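Local coordinates for cell wall binding protein cwp8 (Peptoclostridium difficile, PDB 5J6Q) that is an S-layer-associated surface protein that probably anchors itself to the bacterial cell wall through its tandem CWB2 modules, at residues A[345-350]-A[379-384]; A[14-19]-A[54-59]. One frame throughout, in Å; residues are numbered along the deposited sequence.

Contact 1. Residues A[345-350]-A[379-384]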
# COMPACT_ATOMS: atom_id res chain seq x y z
N ASP A 345 -29.56 -3.13 22.11
CA ASP A 345 -29.23 -3.29 23.53
C ASP A 345 -27.87 -2.80 23.95
O ASP A 345 -27.46 -3.12 25.06
CB ASP A 345 -29.38 -4.77 23.92
CG ASP A 345 -30.81 -5.23 23.92
OD1 ASP A 345 -31.72 -4.37 24.00
OD2 ASP A 345 -31.04 -6.45 23.81
N SER A 346 -27.13 -2.06 23.09
CA SER A 346 -25.83 -1.52 23.52
C SER A 346 -25.22 -0.54 22.52
O SER A 346 -25.69 -0.38 21.40
CB SER A 346 -24.84 -2.64 23.79
OG SER A 346 -24.73 -3.50 22.68
N LEU A 347 -24.15 0.10 22.96
CA LEU A 347 -23.40 1.06 22.18
C LEU A 347 -22.01 0.48 22.08
O LEU A 347 -21.33 0.40 23.11
CB LEU A 347 -23.37 2.43 22.87
CG LEU A 347 -23.11 3.61 21.94
CD1 LEU A 347 -24.24 3.76 20.96
CD2 LEU A 347 -22.97 4.88 22.74
N PRO A 348 -21.57 0.06 20.88
CA PRO A 348 -20.23 -0.52 20.72
C PRO A 348 -19.20 0.58 21.15
O PRO A 348 -19.55 1.73 20.97
CB PRO A 348 -20.18 -0.88 19.22
CG PRO A 348 -21.64 -1.06 18.86
CD PRO A 348 -22.30 0.09 19.61
N SER A 349 -18.00 0.23 21.65
CA SER A 349 -17.05 1.21 22.14
C SER A 349 -16.52 2.12 21.05
O SER A 349 -16.18 3.26 21.35
CB SER A 349 -15.87 0.53 22.85
OG SER A 349 -15.07 -0.26 22.00
N GLU A 350 -16.46 1.63 19.82
CA GLU A 350 -15.97 2.40 18.69
C GLU A 350 -16.81 3.58 18.43
O GLU A 350 -16.29 4.62 18.10
CB GLU A 350 -15.92 1.52 17.41
CG GLU A 350 -14.78 0.53 17.47
CD GLU A 350 -15.24 -0.86 17.97
OE1 GLU A 350 -14.46 -1.78 17.78
OE2 GLU A 350 -16.37 -1.00 18.55
N LYS A 379 -34.34 1.87 25.56
CA LYS A 379 -34.50 2.93 26.55
C LYS A 379 -33.24 2.96 27.39
O LYS A 379 -32.78 4.03 27.78
CB LYS A 379 -35.74 2.64 27.44
CG LYS A 379 -35.95 3.69 28.52
CD LYS A 379 -36.67 4.92 27.96
N GLU A 380 -32.65 1.77 27.64
CA GLU A 380 -31.43 1.67 28.44
C GLU A 380 -30.21 2.28 27.74
O GLU A 380 -29.36 2.84 28.44
CB GLU A 380 -31.13 0.22 28.82
CG GLU A 380 -30.30 0.14 30.08
CD GLU A 380 -29.81 -1.26 30.37
OE1 GLU A 380 -30.26 -1.87 31.36
OE2 GLU A 380 -28.95 -1.74 29.60
N THR A 381 -30.08 2.18 26.40
CA THR A 381 -28.90 2.82 25.80
C THR A 381 -29.13 4.32 25.93
O THR A 381 -28.21 5.11 26.16
CB THR A 381 -28.71 2.39 24.30
OG1 THR A 381 -28.08 1.11 24.26
CG2 THR A 381 -27.84 3.42 23.50
N GLU A 382 -30.38 4.72 25.80
CA GLU A 382 -30.72 6.14 25.93
C GLU A 382 -30.31 6.71 27.32
O GLU A 382 -29.89 7.88 27.37
CB GLU A 382 -32.21 6.29 25.75
CG GLU A 382 -32.63 7.69 25.37
CD GLU A 382 -34.10 7.68 25.02
OE1 GLU A 382 -34.63 8.73 24.67
OE2 GLU A 382 -34.71 6.57 25.11
N GLU A 383 -30.38 5.90 28.42
CA GLU A 383 -30.02 6.33 29.77
C GLU A 383 -28.52 6.24 30.02
O GLU A 383 -28.00 6.95 30.88
CB GLU A 383 -30.78 5.50 30.82
CG GLU A 383 -30.39 4.04 30.79
CD GLU A 383 -31.35 3.15 31.56
OE1 GLU A 383 -30.87 2.36 32.40
OE2 GLU A 383 -32.57 3.24 31.31
N LYS A 384 -27.80 5.37 29.31
CA LYS A 384 -26.36 5.34 29.50
C LYS A 384 -25.86 6.64 28.88
O LYS A 384 -24.91 7.26 29.38
CB LYS A 384 -25.69 4.12 28.83
CG LYS A 384 -24.17 4.30 28.65
CD LYS A 384 -23.50 3.11 27.93
CE LYS A 384 -22.10 3.47 27.44
NZ LYS A 384 -20.99 2.96 28.32
O HOH W 1 -30.10 -2.78 26.97

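Contact 2. Residues A[14-19]-A[54-59]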
# COMPACT_ATOMS: atom_id res chain seq x y z
N LYS A 14 22.36 -13.33 13.91
CA LYS A 14 22.77 -14.23 12.85
C LYS A 14 23.94 -13.63 12.07
O LYS A 14 24.85 -14.38 11.69
CB LYS A 14 21.55 -14.46 11.94
CG LYS A 14 21.80 -15.42 10.78
CD LYS A 14 20.49 -15.86 10.15
N LEU A 15 23.97 -12.28 11.84
CA LEU A 15 25.09 -11.77 11.04
C LEU A 15 26.33 -11.81 11.91
O LEU A 15 27.36 -12.27 11.47
CB LEU A 15 24.78 -10.33 10.55
CG LEU A 15 25.98 -9.68 9.85
CD1 LEU A 15 26.09 -10.23 8.44
CD2 LEU A 15 25.81 -8.16 9.85
N ILE A 16 26.23 -11.33 13.12
CA ILE A 16 27.35 -11.34 14.04
C ILE A 16 28.06 -12.76 14.24
O ILE A 16 29.29 -12.82 14.33
CB ILE A 16 26.73 -10.84 15.30
CG1 ILE A 16 26.28 -9.38 15.09
CG2 ILE A 16 27.72 -11.03 16.47
CD1 ILE A 16 25.47 -8.78 16.27
N GLU A 17 27.30 -13.89 14.29
CA GLU A 17 27.93 -15.22 14.46
C GLU A 17 28.41 -15.69 13.12
O GLU A 17 29.31 -16.51 12.99
CB GLU A 17 26.93 -16.22 15.05
CG GLU A 17 27.36 -16.71 16.43
CD GLU A 17 28.54 -17.67 16.37
OE1 GLU A 17 28.39 -18.77 15.77
OE2 GLU A 17 29.63 -17.33 16.93
N GLU A 18 27.80 -15.15 12.10
CA GLU A 18 28.21 -15.42 10.74
C GLU A 18 29.64 -14.82 10.64
O GLU A 18 30.59 -15.44 10.14
CB GLU A 18 27.21 -14.74 9.78
CG GLU A 18 25.99 -15.61 9.45
CD GLU A 18 25.05 -14.99 8.42
OE1 GLU A 18 25.33 -13.90 7.90
OE2 GLU A 18 24.01 -15.62 8.14
N VAL A 19 29.79 -13.60 11.18
CA VAL A 19 31.10 -12.95 11.11
C VAL A 19 32.09 -13.63 12.10
O VAL A 19 33.24 -13.82 11.76
CB VAL A 19 30.86 -11.44 11.44
CG1 VAL A 19 32.20 -10.77 11.58
CG2 VAL A 19 30.03 -10.76 10.33
N THR A 54 32.99 -9.06 18.77
CA THR A 54 32.38 -8.19 19.76
C THR A 54 32.47 -6.65 19.29
O THR A 54 31.60 -5.87 19.65
CB THR A 54 33.13 -8.37 21.16
OG1 THR A 54 32.99 -9.75 21.54
CG2 THR A 54 32.56 -7.48 22.32
N GLN A 55 33.50 -6.22 18.59
CA GLN A 55 33.50 -4.77 18.20
C GLN A 55 32.33 -4.63 17.17
O GLN A 55 31.75 -3.58 17.10
CB GLN A 55 34.85 -4.44 17.54
CG GLN A 55 34.90 -2.95 16.96
CD GLN A 55 36.23 -2.78 16.31
OE1 GLN A 55 36.58 -3.40 15.22
NE2 GLN A 55 37.10 -2.22 17.03
N LEU A 56 31.93 -5.73 16.42
CA LEU A 56 30.87 -5.59 15.41
C LEU A 56 29.61 -5.28 16.19
O LEU A 56 28.92 -4.23 16.01
CB LEU A 56 30.71 -6.89 14.52
CG LEU A 56 29.45 -6.85 13.55
CD1 LEU A 56 29.43 -5.54 12.72
CD2 LEU A 56 29.47 -7.95 12.52
N GLN A 57 29.33 -6.24 17.13
CA GLN A 57 28.24 -6.12 18.08
C GLN A 57 28.15 -4.72 18.74
O GLN A 57 27.05 -4.13 18.80
CB GLN A 57 28.44 -7.11 19.24
CG GLN A 57 27.27 -7.14 20.20
CD GLN A 57 26.60 -8.51 20.12
OE1 GLN A 57 25.51 -8.65 19.56
NE2 GLN A 57 27.25 -9.55 20.68
N ASN A 58 29.29 -4.19 19.28
CA ASN A 58 29.21 -2.89 19.92
C ASN A 58 28.87 -1.78 18.89
O ASN A 58 28.27 -0.78 19.30
CB ASN A 58 30.56 -2.47 20.61
CG ASN A 58 30.95 -3.35 21.83
OD1 ASN A 58 32.15 -3.47 22.14
ND2 ASN A 58 30.04 -3.90 22.57
N LYS A 59 29.35 -1.88 17.65
CA LYS A 59 29.08 -0.81 16.68
C LYS A 59 27.63 -0.87 16.31
O LYS A 59 26.97 0.18 16.28
CB LYS A 59 30.03 -0.95 15.44
CG LYS A 59 31.50 -0.44 15.84
CD LYS A 59 32.47 -0.34 14.61
CE LYS A 59 33.85 0.09 15.11
NZ LYS A 59 34.81 0.12 13.98

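Contact 1. Residues A[345-350]-A[379-384]
Thr381, near the start of helix 379-386, packs against the extended backbone of Ser346 and the side chain of Leu347 in a small, partly buried loop-to-helix contact of 167 Å² within a CWB2 module. The loop runs from strand 339-342 to helix 349-359, and at the closest backbone approach the CA atoms of Ser346 and Thr381 are 5.8 Å apart. The two branches of Thr381 divide the work. Its hydroxyl faces the peptide between Asp345 and Ser346, where Thr381 OG1 comes within 3.5 Å of Ser346 N, a polar approach that falls short of a hydrogen bond. Its methyl, CG2, lies anti to the backbone N (chi1, measured to OG1, is -81°) and meets the end of Leu347, with Thr381 CG2 4.4 Å from Leu347 CD1. A small, two-natured side chain suits this place, offering oxygen to a polar backbone and carbon to a leucine. The CB of Leu347 is directed toward the helix, whereas those of Asp345 and Ser346 are directed away from it, so these two take part largely through their backbone. At the outer edge the link is made by water: one molecule donates to Asp345 O at 3.3 Å and to Glu380 OE2 at 3.1 Å. The long, nearly extended side chain of Glu380 carries its carboxylate out to this water, a fitting role for a flexible acid on an exposed helical turn. Lys384 sends its NZ to a salt bridge with Glu352 of helix 349-359. Leu347 and Thr381 both touch Ser342 of strand 339-342, an outermost strand of a parallel four-stranded sheet; this strand-loop-helix arrangement is that of a parallel alpha/beta fold, consistent with the toprim-like CWB2 module. Pro348, the N-cap of helix 349-359, rests on Phe295 of helix 294-305.

Contact 2. Residues A[14-19]-A[54-59]
Val19 and Leu56 meet with their side chains at about a right angle, and the methyl CD2 of Leu56 lies against the branched end of the valine. Leu56 CD2 approaches Val19 CG2 to 3.6 Å and Val19 CG1 to 4.0 Å, so a single leucine methyl touches both arms of the fork. With CG anti to the backbone N (chi1 172°), Leu56 reaches across to helix 13-24, and its CG also packs 4.3 Å from Ile16 CG1. Branched aliphatic residues suit this buried seam because they fill it without polar groups to satisfy. Gln57 lies at the margin, crossing Ile16 at about a right angle; a bend at chi2 (114°) brings Gln57 OE1 to 3.3 Å from Ile16 CD1. A partly exposed glutamine fits there: the bent chain lays its amide against the isoleucine methyl at the margin of the seam. The helix segments run nearly antiparallel, at 156°, with axes 9.8 Å apart. Leu56 also touches Val45 and Val71, and Leu15 touches Val71 and Tyr5, all on strands of one mixed sheet. The arrangement is that of a two-layer alpha/beta sandwich, in which paired antiparallel helices pack on a sheet.

The two contacts are independent parts of an elongated chain: their centres lie 57 Å apart and their nearest atoms about 38 Å. Contact 2 comes first in sequence and closes before contact 1 opens. They share no helix, strand or sheet. Contact 2 joins helices 13-24 and 53-61 over the mixed sheet that contains strands 5-8, 41-45 and 68-75, whereas contact 1 lies beside a parallel four-stranded sheet that includes strands 339-342 and 367-371. One therefore joins two helices in the N-terminal part and the other a loop and a helix in a CWB2 module, consistent with a protein built of separately folded units, its wall-anchoring modules distinct from the rest.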